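Local atomic coordinates of XC6422 protein (Xanthomonas campestris, PDB entry 2FUK), a protein that is a small, lidless serine hydrolase of the alpha/beta-hydrolase fold, probably cleaving its substrates with a serine nucleophile, although the natural substrate is not established. Residues Leu13-Pro18 / Arg98-Trp103; Val24-Pro29 / Thr71-Asn76; Gln36-Ile41 / Trp215-Pro220; Cys43-Thr48 / Ala116-Gly121; Gln157-Gln162 / Gln184-Arg189. All coordinates share one frame; numbering follows the deposited sequence.

In the fold
All five contacts build on one mixed sheet of the alpha/beta-hydrolase fold. Interactions 1 and 5 sit at its two ends, about 28 Å apart between centres and on opposite sides of the chain's centre: the first packs a helix on an edge strand without any hydrogen bond, the second zips the other edge strand on in parallel. Interaction 2, more buried, couples antiparallel strands and adds a salt bridge. It shares the sheet with interaction 3, through bonds between Ala-40 and strand 71-75; there the C-terminal tail packs partly buried against the start of strand 38-43. Interaction 4, nearest the centre, closes the same strand's far end around the probable nucleophile.

Interaction 1 (Leu13-Pro18 / Arg98-Trp103)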
# COMPACT_ATOMS: atom_id res chain seq x y z
N LEU A 13 -16.25 13.11 -11.10
CA LEU A 13 -17.23 13.46 -12.11
C LEU A 13 -18.63 13.29 -11.53
O LEU A 13 -18.79 12.78 -10.42
CB LEU A 13 -17.04 12.59 -13.36
CG LEU A 13 -17.16 11.07 -13.20
CD1 LEU A 13 -18.62 10.64 -13.21
CD2 LEU A 13 -16.43 10.41 -14.36
N THR A 14 -19.64 13.74 -12.28
CA THR A 14 -21.03 13.62 -11.84
C THR A 14 -21.80 12.73 -12.82
O THR A 14 -21.67 12.87 -14.04
CB THR A 14 -21.73 15.00 -11.77
OG1 THR A 14 -21.04 15.84 -10.84
CG2 THR A 14 -23.17 14.84 -11.30
N LEU A 15 -22.61 11.83 -12.27
CA LEU A 15 -23.39 10.91 -13.08
C LEU A 15 -24.88 11.11 -12.80
O LEU A 15 -25.26 11.38 -11.66
CB LEU A 15 -23.01 9.47 -12.75
CG LEU A 15 -23.83 8.36 -13.42
CD1 LEU A 15 -23.49 8.31 -14.90
CD2 LEU A 15 -23.52 7.02 -12.76
N ASP A 16 -25.69 10.99 -13.84
CA ASP A 16 -27.14 11.12 -13.67
C ASP A 16 -27.67 9.88 -12.94
O ASP A 16 -27.55 8.76 -13.43
CB ASP A 16 -27.84 11.22 -15.03
CG ASP A 16 -27.65 12.57 -15.70
OD1 ASP A 16 -27.40 13.57 -15.00
OD2 ASP A 16 -27.79 12.61 -16.94
N GLY A 17 -28.24 10.10 -11.76
CA GLY A 17 -28.80 9.00 -10.99
C GLY A 17 -30.31 8.98 -11.11
O GLY A 17 -30.90 9.88 -11.71
N PRO A 18 -30.97 7.95 -10.57
CA PRO A 18 -32.44 7.88 -10.66
C PRO A 18 -33.18 9.08 -10.07
O PRO A 18 -34.27 9.42 -10.54
CB PRO A 18 -32.78 6.57 -9.96
CG PRO A 18 -31.56 6.26 -9.12
CD PRO A 18 -30.43 6.71 -9.98
N ARG A 98 -27.14 0.77 -9.34
CA ARG A 98 -27.39 0.26 -10.69
C ARG A 98 -26.99 1.27 -11.76
O ARG A 98 -26.46 0.90 -12.80
CB ARG A 98 -28.86 -0.13 -10.89
CG ARG A 98 -29.16 -0.61 -12.32
CD ARG A 98 -30.27 -1.65 -12.40
NE ARG A 98 -31.62 -1.11 -12.21
CZ ARG A 98 -32.24 -0.32 -13.09
NH1 ARG A 98 -31.63 0.02 -14.21
NH2 ARG A 98 -33.47 0.09 -12.85
N ALA A 99 -27.26 2.55 -11.50
CA ALA A 99 -26.92 3.59 -12.46
C ALA A 99 -25.41 3.65 -12.67
O ALA A 99 -24.93 3.83 -13.79
CB ALA A 99 -27.43 4.94 -11.97
N VAL A 100 -24.67 3.50 -11.58
CA VAL A 100 -23.22 3.53 -11.65
C VAL A 100 -22.74 2.28 -12.38
O VAL A 100 -21.89 2.36 -13.27
CB VAL A 100 -22.59 3.60 -10.24
CG1 VAL A 100 -21.07 3.67 -10.34
CG2 VAL A 100 -23.12 4.84 -9.51
N ALA A 101 -23.29 1.13 -12.02
CA ALA A 101 -22.90 -0.13 -12.65
C ALA A 101 -23.17 -0.12 -14.15
O ALA A 101 -22.35 -0.60 -14.94
CB ALA A 101 -23.65 -1.29 -12.00
N GLU A 102 -24.32 0.41 -14.56
CA GLU A 102 -24.66 0.45 -15.97
C GLU A 102 -23.76 1.40 -16.76
O GLU A 102 -23.47 1.16 -17.93
CB GLU A 102 -26.14 0.82 -16.16
CG GLU A 102 -27.09 -0.25 -15.62
CD GLU A 102 -28.56 0.02 -15.89
OE1 GLU A 102 -28.92 1.18 -16.19
OE2 GLU A 102 -29.37 -0.93 -15.81
N TRP A 103 -23.33 2.48 -16.11
CA TRP A 103 -22.43 3.44 -16.76
C TRP A 103 -21.06 2.78 -16.94
O TRP A 103 -20.43 2.91 -17.98
CB TRP A 103 -22.31 4.71 -15.90
CG TRP A 103 -21.26 5.69 -16.38
CD1 TRP A 103 -21.31 6.46 -17.51
CD2 TRP A 103 -20.01 5.97 -15.76
NE1 TRP A 103 -20.16 7.19 -17.63
CE2 TRP A 103 -19.34 6.91 -16.56
CE3 TRP A 103 -19.38 5.51 -14.59
CZ2 TRP A 103 -18.07 7.41 -16.24
CZ3 TRP A 103 -18.12 6.00 -14.27
CH2 TRP A 103 -17.48 6.94 -15.10
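Leu-15 is the bump of this strand-on-helix contact, in which edge strand 11-17 of the alpha/beta-hydrolase sheet lies against helix 92-107, their short segments crossing at 120°. The leucine points at the helix and splits its two methyls over different hollows. CD2 enters the dip beside the helix backbone, 3.6 Å from Ala-99 O, and also touches Val-100 CA and CG2. CD1 lies over one face of the Trp-103 indole, 4.0 Å from the centroid of the five-membered ring, a CH-pi contact. Trp-103 reaches back under the strand because its CG is anti to the backbone N (chi1 172°), which carries the ring along toward Leu-13. NE1 of the same ring is hydrogen-bonded to the backbone oxygen of Pro-4, and the ring of Phe-6 also meets the indole, so the N-terminal arm helps to enclose it. Toward the end of the strand the small CB of Ala-99 fits beside Gly-17 CA, Asp-16 O and Pro-18 CD. No hydrogen bond joins the two segments. Leu-13 approaches the indole from the opposite direction, and its CD2 rests 3.7 Å from Trp-103 CH2 of the six-membered ring.

Interaction 2 (Val24-Pro29 / Thr71-Asn76)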
# COMPACT_ATOMS: atom_id res chain seq x y z
N VAL A 24 -19.27 10.99 -8.19
CA VAL A 24 -18.51 9.81 -8.56
C VAL A 24 -17.02 10.10 -8.59
O VAL A 24 -16.59 11.21 -8.89
CB VAL A 24 -18.97 9.30 -9.96
CG1 VAL A 24 -18.09 8.15 -10.43
CG2 VAL A 24 -20.41 8.84 -9.89
N ALA A 25 -16.22 9.09 -8.26
CA ALA A 25 -14.77 9.23 -8.30
C ALA A 25 -14.22 7.96 -8.92
O ALA A 25 -14.59 6.86 -8.51
CB ALA A 25 -14.20 9.43 -6.90
N VAL A 26 -13.35 8.11 -9.91
CA VAL A 26 -12.74 6.96 -10.58
C VAL A 26 -11.26 6.99 -10.27
O VAL A 26 -10.58 7.97 -10.59
CB VAL A 26 -12.95 7.02 -12.10
CG1 VAL A 26 -12.27 5.83 -12.76
CG2 VAL A 26 -14.44 7.05 -12.43
N ASP A 27 -10.76 5.94 -9.62
CA ASP A 27 -9.34 5.85 -9.28
C ASP A 27 -8.70 4.80 -10.19
O ASP A 27 -9.11 3.63 -10.18
CB ASP A 27 -9.13 5.41 -7.82
CG ASP A 27 -10.04 6.14 -6.83
OD1 ASP A 27 -10.17 7.38 -6.90
OD2 ASP A 27 -10.62 5.44 -5.96
N LEU A 28 -7.71 5.19 -10.97
CA LEU A 28 -7.04 4.25 -11.86
C LEU A 28 -6.14 3.30 -11.07
O LEU A 28 -5.76 3.59 -9.94
CB LEU A 28 -6.22 5.01 -12.91
CG LEU A 28 -7.07 5.74 -13.94
CD1 LEU A 28 -6.20 6.59 -14.85
CD2 LEU A 28 -7.86 4.72 -14.74
N PRO A 29 -5.81 2.14 -11.65
CA PRO A 29 -4.96 1.17 -10.96
C PRO A 29 -3.56 1.65 -10.62
O PRO A 29 -3.07 2.63 -11.20
CB PRO A 29 -4.95 -0.02 -11.91
CG PRO A 29 -5.09 0.60 -13.22
CD PRO A 29 -6.15 1.65 -13.00
N THR A 71 -9.36 -1.03 -11.69
CA THR A 71 -9.83 0.35 -11.72
C THR A 71 -10.99 0.41 -10.74
O THR A 71 -11.88 -0.45 -10.77
CB THR A 71 -10.33 0.75 -13.13
OG1 THR A 71 -9.26 0.65 -14.07
CG2 THR A 71 -10.87 2.19 -13.13
N VAL A 72 -11.00 1.41 -9.87
CA VAL A 72 -12.05 1.48 -8.87
C VAL A 72 -12.93 2.72 -8.95
O VAL A 72 -12.45 3.82 -9.18
CB VAL A 72 -11.46 1.38 -7.45
CG1 VAL A 72 -10.69 0.08 -7.31
CG2 VAL A 72 -10.54 2.55 -7.17
N VAL A 73 -14.23 2.51 -8.77
CA VAL A 73 -15.19 3.59 -8.81
C VAL A 73 -15.85 3.74 -7.44
O VAL A 73 -16.33 2.76 -6.88
CB VAL A 73 -16.30 3.33 -9.85
CG1 VAL A 73 -17.35 4.44 -9.80
CG2 VAL A 73 -15.69 3.23 -11.24
N ARG A 74 -15.83 4.96 -6.91
CA ARG A 74 -16.46 5.26 -5.64
C ARG A 74 -17.56 6.26 -5.97
O ARG A 74 -17.51 6.94 -7.00
CB ARG A 74 -15.46 5.89 -4.67
CG ARG A 74 -14.41 4.92 -4.15
CD ARG A 74 -13.40 5.65 -3.27
NE ARG A 74 -12.52 6.51 -4.06
CZ ARG A 74 -12.40 7.83 -3.90
NH1 ARG A 74 -11.57 8.51 -4.68
NH2 ARG A 74 -13.11 8.46 -2.97
N PHE A 75 -18.57 6.35 -5.11
CA PHE A 75 -19.65 7.30 -5.36
C PHE A 75 -20.46 7.54 -4.10
O PHE A 75 -20.47 6.72 -3.17
CB PHE A 75 -20.55 6.79 -6.50
CG PHE A 75 -21.50 5.69 -6.10
CD1 PHE A 75 -22.82 5.98 -5.75
CD2 PHE A 75 -21.09 4.36 -6.10
CE1 PHE A 75 -23.71 4.97 -5.41
CE2 PHE A 75 -21.96 3.34 -5.76
CZ PHE A 75 -23.28 3.64 -5.41
N ASN A 76 -21.13 8.69 -4.07
CA ASN A 76 -21.97 9.03 -2.94
C ASN A 76 -23.42 8.64 -3.21
O ASN A 76 -23.96 8.94 -4.27
CB ASN A 76 -21.91 10.54 -2.67
CG ASN A 76 -20.64 10.94 -1.95
OD1 ASN A 76 -20.06 10.15 -1.22
ND2 ASN A 76 -20.22 12.19 -2.14
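Asp-27 and Arg-74 form a side-on salt bridge above a ladder of backbone bonds between antiparallel strands 20-27 and 71-75. Arg-74 NE gives its hydrogen to Asp-27 OD2 at 2.9 Å, and Arg-74 NH1 gives one to Asp-27 OD1, also at 2.9 Å. Both oxygens use their syn lone pairs, and the carboxylate and guanidinium planes lie only 16° apart, so the two bonds hold the groups nearly coplanar. The arginine chain folds back over its neighbour strand through a bend at chi3 (-71°), which lays one guanidinium face on Ala-25 CB. Its remaining nitrogen, NH2, is bonded to the backbone oxygen of Met-53, so all three nitrogens have an acceptor.

Beneath the ion pair, Ala-25 and Arg-74 exchange N-H and C=O in both directions as one hydrogen-bonded pair. Asp-27 and Val-72 make the next: Asp-27 N reaches Val-72 O at 2.7 Å, and Val-72 N donates in return to Asp-27 O. The other edge of strand 71-75 is also engaged, through Thr-71 and Val-73 bonded to Ala-40. On the opposite face, Val-24, Val-26, Val-73 and Phe-75 pack together, Val-24 CG1 lying 3.8 Å from Val-73 CG1, under helix 92-107. Strand 20-27, second in the chain, thus pairs antiparallel with strand 71-75 in the order 1-2-4-3-5-6-7-8, as in the alpha/beta-hydrolase sheet.

Interaction 3 (Gln36-Ile41 / Trp215-Pro220); sequences QPVTAI and WLPATP
This is a small contact of prolines and one glutamine side chain at the margin of the fold: the C-terminal tail that follows helix 201-212 lies across the start of strand 38-43. Pro-217 is its wedge. Pro-217 CG presses on Val-38 CG2 at 3.4 Å, tighter than usual for two carbons. The same CG meets the Pro-37 ring, CG to CG at 3.8 Å, as the two prolines slide past each other in opposite directions. Val-38 turns CG2 to this ring because that methyl is anti to its carbonyl carbon, while CG1 is the one anti to N (chi1 179°). Gln-36 contributes the largest buried surface. Bent at chi2 (-81°), its side chain is laid against the tail, among Leu-216, Pro-217 and Ala-218, with its amide next to the Ala-218 backbone. Pro-37 centres an inverse gamma turn, in which Val-38 N bonds to Gln-36 O at 2.8 Å; this turn leads the chain into the strand and sets its ring beside Pro-217. Leu-216 also touches Trp-114 and Ile-70. The tail thus packs on the N-terminal ends of central parallel strands of the alpha/beta-hydrolase sheet, at the edge of the molecule and not of the sheet.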
# COMPACT_ATOMS: atom_id res chain seq x y z
N GLN A 36 -5.74 -5.25 -14.80
CA GLN A 36 -6.77 -6.27 -14.85
C GLN A 36 -7.96 -5.74 -15.63
O GLN A 36 -8.28 -4.55 -15.55
CB GLN A 36 -7.23 -6.62 -13.43
CG GLN A 36 -6.12 -7.14 -12.53
CD GLN A 36 -5.83 -8.61 -12.76
OE1 GLN A 36 -4.76 -9.10 -12.38
NE2 GLN A 36 -6.77 -9.31 -13.37
N PRO A 37 -8.63 -6.61 -16.39
CA PRO A 37 -9.80 -6.23 -17.18
C PRO A 37 -11.00 -6.22 -16.25
O PRO A 37 -12.02 -6.86 -16.52
CB PRO A 37 -9.87 -7.34 -18.22
CG PRO A 37 -9.42 -8.54 -17.45
CD PRO A 37 -8.26 -8.02 -16.62
N VAL A 38 -10.86 -5.49 -15.15
CA VAL A 38 -11.89 -5.41 -14.13
C VAL A 38 -12.07 -3.99 -13.60
O VAL A 38 -11.10 -3.25 -13.46
CB VAL A 38 -11.52 -6.30 -12.91
CG1 VAL A 38 -12.60 -6.19 -11.83
CG2 VAL A 38 -11.33 -7.75 -13.35
N THR A 39 -13.32 -3.63 -13.33
CA THR A 39 -13.63 -2.33 -12.74
C THR A 39 -14.49 -2.70 -11.54
O THR A 39 -15.41 -3.51 -11.65
CB THR A 39 -14.46 -1.42 -13.68
OG1 THR A 39 -13.66 -1.02 -14.80
CG2 THR A 39 -14.89 -0.15 -12.94
N ALA A 40 -14.15 -2.13 -10.38
CA ALA A 40 -14.89 -2.41 -9.16
C ALA A 40 -15.55 -1.15 -8.64
O ALA A 40 -15.02 -0.05 -8.80
CB ALA A 40 -13.94 -2.96 -8.10
N ILE A 41 -16.73 -1.31 -8.04
CA ILE A 41 -17.45 -0.19 -7.45
C ILE A 41 -17.48 -0.47 -5.95
O ILE A 41 -17.81 -1.58 -5.54
CB ILE A 41 -18.91 -0.10 -7.97
CG1 ILE A 41 -18.91 0.12 -9.48
CG2 ILE A 41 -19.63 1.07 -7.29
CD1 ILE A 41 -20.29 0.03 -10.11
N TRP A 215 -9.04 -14.82 -7.68
CA TRP A 215 -10.17 -14.52 -8.56
C TRP A 215 -9.77 -13.49 -9.61
O TRP A 215 -10.59 -13.10 -10.44
CB TRP A 215 -11.37 -14.01 -7.76
CG TRP A 215 -11.86 -14.98 -6.73
CD1 TRP A 215 -11.74 -16.34 -6.75
CD2 TRP A 215 -12.55 -14.66 -5.51
NE1 TRP A 215 -12.31 -16.89 -5.62
CE2 TRP A 215 -12.81 -15.88 -4.84
CE3 TRP A 215 -12.97 -13.46 -4.92
CZ2 TRP A 215 -13.48 -15.93 -3.61
CZ3 TRP A 215 -13.63 -13.52 -3.69
CH2 TRP A 215 -13.88 -14.74 -3.05
N LEU A 216 -8.52 -13.04 -9.58
CA LEU A 216 -8.07 -12.08 -10.57
C LEU A 216 -8.06 -12.78 -11.92
O LEU A 216 -7.44 -13.83 -12.09
CB LEU A 216 -6.66 -11.58 -10.22
CG LEU A 216 -6.59 -10.77 -8.93
CD1 LEU A 216 -5.14 -10.43 -8.60
CD2 LEU A 216 -7.43 -9.51 -9.08
N PRO A 217 -8.77 -12.21 -12.91
CA PRO A 217 -8.80 -12.84 -14.24
C PRO A 217 -7.45 -12.89 -14.95
O PRO A 217 -7.20 -13.81 -15.74
CB PRO A 217 -9.86 -12.03 -14.99
CG PRO A 217 -9.83 -10.69 -14.31
CD PRO A 217 -9.67 -11.04 -12.86
N ALA A 218 -6.58 -11.93 -14.67
CA ALA A 218 -5.25 -11.90 -15.28
C ALA A 218 -4.15 -12.19 -14.26
O ALA A 218 -4.29 -11.90 -13.08
CB ALA A 218 -5.01 -10.54 -15.94
N THR A 219 -3.05 -12.76 -14.74
CA THR A 219 -1.93 -13.12 -13.88
C THR A 219 -1.08 -11.91 -13.49
O THR A 219 -0.50 -11.26 -14.36
CB THR A 219 -1.03 -14.15 -14.58
OG1 THR A 219 -1.81 -15.29 -14.98
CG2 THR A 219 0.10 -14.59 -13.66
N PRO A 220 -1.00 -11.61 -12.19
CA PRO A 220 -0.19 -10.46 -11.77
C PRO A 220 1.27 -10.59 -12.18
O PRO A 220 1.77 -11.74 -12.26
CB PRO A 220 -0.36 -10.45 -10.25
CG PRO A 220 -0.62 -11.89 -9.92
CD PRO A 220 -1.55 -12.31 -11.02
OXT PRO A 220 1.89 -9.53 -12.42

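Interaction 4 (Cys43-Thr48 / Ala116-Gly121)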
# COMPACT_ATOMS: atom_id res chain seq x y z
N CYS A 43 -19.09 0.70 -2.32
CA CYS A 43 -20.19 1.43 -1.68
C CYS A 43 -19.87 1.81 -0.23
O CYS A 43 -19.29 1.02 0.52
CB CYS A 43 -21.46 0.59 -1.72
SG CYS A 43 -22.01 0.12 -3.40
N HIS A 44 -20.28 3.02 0.16
CA HIS A 44 -20.01 3.54 1.49
C HIS A 44 -21.06 3.22 2.57
O HIS A 44 -22.17 2.77 2.28
CB HIS A 44 -19.79 5.07 1.41
CG HIS A 44 -21.03 5.86 1.16
ND1 HIS A 44 -21.26 6.55 -0.02
CD2 HIS A 44 -22.10 6.10 1.94
CE1 HIS A 44 -22.42 7.18 0.06
NE2 HIS A 44 -22.95 6.92 1.24
N PRO A 45 -20.70 3.44 3.85
CA PRO A 45 -21.58 3.17 4.99
C PRO A 45 -22.70 4.19 5.20
O PRO A 45 -22.79 5.18 4.48
CB PRO A 45 -20.60 3.10 6.16
CG PRO A 45 -19.56 4.09 5.78
CD PRO A 45 -19.34 3.77 4.31
N LEU A 46 -23.54 3.95 6.21
CA LEU A 46 -24.68 4.82 6.48
C LEU A 46 -24.53 6.29 6.17
O LEU A 46 -23.67 6.99 6.73
CB LEU A 46 -25.18 4.67 7.91
CG LEU A 46 -26.42 3.78 8.06
CD1 LEU A 46 -27.46 4.10 6.98
CD2 LEU A 46 -26.00 2.34 7.95
N SER A 47 -25.39 6.75 5.28
CA SER A 47 -25.43 8.13 4.83
C SER A 47 -25.82 9.06 5.98
O SER A 47 -25.26 10.15 6.13
CB SER A 47 -26.44 8.28 3.69
OG SER A 47 -26.15 7.39 2.61
N THR A 48 -26.77 8.61 6.78
CA THR A 48 -27.24 9.40 7.90
C THR A 48 -26.19 9.56 9.00
O THR A 48 -26.37 10.36 9.91
CB THR A 48 -28.55 8.81 8.48
OG1 THR A 48 -28.34 7.46 8.91
CG2 THR A 48 -29.65 8.82 7.42
N ALA A 116 -18.16 -4.11 -4.08
CA ALA A 116 -17.71 -4.20 -2.70
C ALA A 116 -18.44 -3.13 -1.91
O ALA A 116 -18.92 -2.14 -2.48
CB ALA A 116 -16.20 -3.97 -2.61
N GLY A 117 -18.54 -3.32 -0.61
CA GLY A 117 -19.22 -2.33 0.20
C GLY A 117 -18.87 -2.52 1.66
O GLY A 117 -18.52 -3.61 2.08
N PHE A 118 -18.98 -1.43 2.41
CA PHE A 118 -18.71 -1.44 3.83
C PHE A 118 -19.99 -1.12 4.61
O PHE A 118 -20.62 -0.09 4.37
CB PHE A 118 -17.62 -0.41 4.15
CG PHE A 118 -17.43 -0.15 5.63
CD1 PHE A 118 -17.40 -1.20 6.55
CD2 PHE A 118 -17.25 1.15 6.08
CE1 PHE A 118 -17.21 -0.95 7.90
CE2 PHE A 118 -17.05 1.42 7.44
CZ PHE A 118 -17.03 0.37 8.36
N SER A 119 -20.36 -2.03 5.50
CA SER A 119 -21.54 -1.91 6.36
C SER A 119 -22.81 -1.67 5.54
O SER A 119 -23.25 -2.57 4.81
CB SER A 119 -21.32 -0.80 7.39
OG SER A 119 -22.05 -1.02 8.59
N PHE A 120 -23.42 -0.49 5.65
CA PHE A 120 -24.61 -0.20 4.86
C PHE A 120 -24.31 -0.46 3.39
O PHE A 120 -25.16 -0.95 2.65
CB PHE A 120 -25.05 1.25 5.06
CG PHE A 120 -26.15 1.70 4.12
CD1 PHE A 120 -25.86 2.48 3.01
CD2 PHE A 120 -27.47 1.33 4.34
CE1 PHE A 120 -26.86 2.90 2.13
CE2 PHE A 120 -28.49 1.74 3.47
CZ PHE A 120 -28.18 2.53 2.37
N GLY A 121 -23.09 -0.14 2.97
CA GLY A 121 -22.70 -0.35 1.59
C GLY A 121 -22.63 -1.82 1.22
O GLY A 121 -22.78 -2.18 0.05
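Cys-43 N donates to Ala-116 O at 2.8 Å, the shortest polar bond between these segments, and it begins the junction with the probable nucleophile elbow of the alpha/beta-hydrolase fold. Cys-43 O then accepts Phe-118 N at 3.1 Å, so the parallel strands 38-43 and 112-118 stay paired up to the point where the second turns into helix 120-132. The turn is the Gly-X-Ser-X-Gly pattern of Gly-117, Ser-119 and Gly-121. Ser-119 has the strained backbone (phi 55°, psi -113°) expected of such an elbow, and its side chain touches His-195, consistent with a Ser-His-Asp triad completed by Asp-166.

The loop that leaves Cys-43 wraps the elbow. The Pro-45 ring lies obliquely against Phe-118, with Pro-45 CG 3.8 Å from Phe-118 CD2, and Pro-45 CB touches Ser-119 CB. Phe-120 extends toward the loop, its first torsion fully extended (chi1 171°); this brings its ring edge to His-44 O, in plane. Leu-46 crosses Phe-120 at about a right angle, and Leu-46 CD1 makes an off-centre CH-pi contact, 4.2 Å from the Phe-120 centroid. At Gly-121 the backbone runs close beneath the loop: Cys-43 CB is 3.5 Å from Gly-121 O.

Interaction 5 (Gln157-Gln162 / Gln184-Arg189); sequences QWLVIQ and QPTLVR
Trp-158 and Pro-185 lie side by side and point the same way: Pro-185 CG sits over one face of the indole, 3.8 Å from the centroid of the six-membered ring and 17° off the normal, and Pro-185 CB also comes close to the ring. A chi1 of 177° swings the indole alongside the proline. Val-160 CG2 comes in over the rim of the same face and touches Pro-185 CG at 3.8 Å, so tryptophan, proline and valine form one cluster. A bond from NE1 to Ser-139 OG anchors the indole nitrogen.

Further along, Val-160 and Leu-187 meet obliquely, Val-160 CG1 to Leu-187 CD1 at 3.7 Å, on the face that also bears Gln-162 and Arg-189. On the other face Leu-159 crosses Thr-186, its CD1 at 3.7 Å from Thr-186 CG2, and Ile-161 lies near Val-188; helix 201-212 packs on Leu-159, Ile-161 and Val-188. Arg-189 is salt-bridged by NE to Asp-164.

The backbones run parallel at 14°, joined by four bonds, from Thr-186 N to Trp-158 O through to Gln-162 N and Val-188 O at 2.9 Å. The two strands are linked by helix 171-178 in a beta-alpha-beta unit. The chemistry implies that backbone bonds set the register of this edge strand, while apolar packing, strongest at the Trp-158 end, seals it to its neighbour.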
# COMPACT_ATOMS: atom_id res chain seq x y z
N GLN A 157 -18.05 -16.24 -6.19
CA GLN A 157 -16.85 -15.66 -5.60
C GLN A 157 -17.28 -14.48 -4.73
O GLN A 157 -17.45 -13.36 -5.22
CB GLN A 157 -15.89 -15.22 -6.71
CG GLN A 157 -15.37 -16.42 -7.51
CD GLN A 157 -14.62 -16.06 -8.78
OE1 GLN A 157 -13.91 -16.89 -9.34
NE2 GLN A 157 -14.78 -14.83 -9.26
N TRP A 158 -17.44 -14.75 -3.45
CA TRP A 158 -17.88 -13.77 -2.46
C TRP A 158 -16.98 -13.82 -1.23
O TRP A 158 -16.73 -14.88 -0.66
CB TRP A 158 -19.34 -14.07 -2.10
CG TRP A 158 -19.96 -13.20 -1.05
CD1 TRP A 158 -19.60 -11.93 -0.70
CD2 TRP A 158 -21.09 -13.53 -0.23
NE1 TRP A 158 -20.43 -11.45 0.30
CE2 TRP A 158 -21.35 -12.42 0.60
CE3 TRP A 158 -21.91 -14.67 -0.12
CZ2 TRP A 158 -22.40 -12.41 1.53
CZ3 TRP A 158 -22.95 -14.66 0.80
CH2 TRP A 158 -23.18 -13.53 1.61
N LEU A 159 -16.49 -12.65 -0.83
CA LEU A 159 -15.60 -12.52 0.32
C LEU A 159 -16.21 -11.64 1.40
O LEU A 159 -16.70 -10.55 1.11
CB LEU A 159 -14.26 -11.93 -0.12
CG LEU A 159 -13.26 -11.52 0.97
CD1 LEU A 159 -12.75 -12.75 1.71
CD2 LEU A 159 -12.10 -10.78 0.32
N VAL A 160 -16.17 -12.12 2.64
CA VAL A 160 -16.69 -11.38 3.78
C VAL A 160 -15.55 -11.14 4.77
O VAL A 160 -14.82 -12.07 5.12
CB VAL A 160 -17.82 -12.14 4.51
CG1 VAL A 160 -18.20 -11.41 5.80
CG2 VAL A 160 -19.04 -12.25 3.60
N ILE A 161 -15.40 -9.90 5.21
CA ILE A 161 -14.38 -9.53 6.18
C ILE A 161 -15.09 -8.90 7.37
O ILE A 161 -15.86 -7.95 7.21
CB ILE A 161 -13.37 -8.54 5.58
CG1 ILE A 161 -12.65 -9.21 4.41
CG2 ILE A 161 -12.38 -8.08 6.65
CD1 ILE A 161 -11.78 -8.28 3.61
N GLN A 162 -14.84 -9.44 8.56
CA GLN A 162 -15.50 -8.94 9.75
C GLN A 162 -14.57 -8.70 10.94
O GLN A 162 -13.78 -9.56 11.30
CB GLN A 162 -16.59 -9.93 10.17
CG GLN A 162 -17.29 -9.58 11.48
CD GLN A 162 -18.10 -8.31 11.36
OE1 GLN A 162 -18.06 -7.44 12.23
NE2 GLN A 162 -18.86 -8.21 10.29
N GLN A 184 -21.19 -21.02 1.33
CA GLN A 184 -20.58 -20.13 2.31
C GLN A 184 -19.44 -19.31 1.72
O GLN A 184 -18.51 -19.86 1.13
CB GLN A 184 -20.07 -20.93 3.51
CG GLN A 184 -19.49 -20.06 4.61
CD GLN A 184 -19.05 -20.84 5.83
OE1 GLN A 184 -17.97 -20.61 6.36
NE2 GLN A 184 -19.89 -21.76 6.29
N PRO A 185 -19.50 -17.98 1.86
CA PRO A 185 -18.44 -17.14 1.32
C PRO A 185 -17.15 -17.25 2.13
O PRO A 185 -17.17 -17.66 3.29
CB PRO A 185 -19.03 -15.74 1.39
CG PRO A 185 -19.87 -15.81 2.64
CD PRO A 185 -20.57 -17.15 2.46
N THR A 186 -16.05 -16.88 1.50
CA THR A 186 -14.76 -16.88 2.16
C THR A 186 -14.95 -15.87 3.29
O THR A 186 -15.53 -14.81 3.09
CB THR A 186 -13.64 -16.40 1.20
OG1 THR A 186 -13.58 -17.27 0.06
CG2 THR A 186 -12.30 -16.39 1.89
N LEU A 187 -14.49 -16.22 4.49
CA LEU A 187 -14.65 -15.34 5.64
C LEU A 187 -13.33 -15.07 6.34
O LEU A 187 -12.56 -15.98 6.63
CB LEU A 187 -15.63 -15.97 6.65
CG LEU A 187 -15.75 -15.25 8.00
CD1 LEU A 187 -16.29 -13.85 7.79
CD2 LEU A 187 -16.65 -16.05 8.93
N VAL A 188 -13.05 -13.80 6.60
CA VAL A 188 -11.84 -13.44 7.32
C VAL A 188 -12.28 -12.71 8.58
O VAL A 188 -12.91 -11.65 8.52
CB VAL A 188 -10.92 -12.50 6.51
CG1 VAL A 188 -9.78 -11.99 7.39
CG2 VAL A 188 -10.35 -13.25 5.32
N ARG A 189 -12.01 -13.33 9.73
CA ARG A 189 -12.35 -12.74 11.01
C ARG A 189 -11.08 -12.07 11.52
O ARG A 189 -10.04 -12.72 11.68
CB ARG A 189 -12.81 -13.83 11.98
CG ARG A 189 -14.16 -14.42 11.60
CD ARG A 189 -14.58 -15.55 12.54
NE ARG A 189 -14.56 -15.14 13.94
CZ ARG A 189 -15.10 -15.84 14.93
NH1 ARG A 189 -15.70 -17.00 14.67
NH2 ARG A 189 -15.03 -15.39 16.17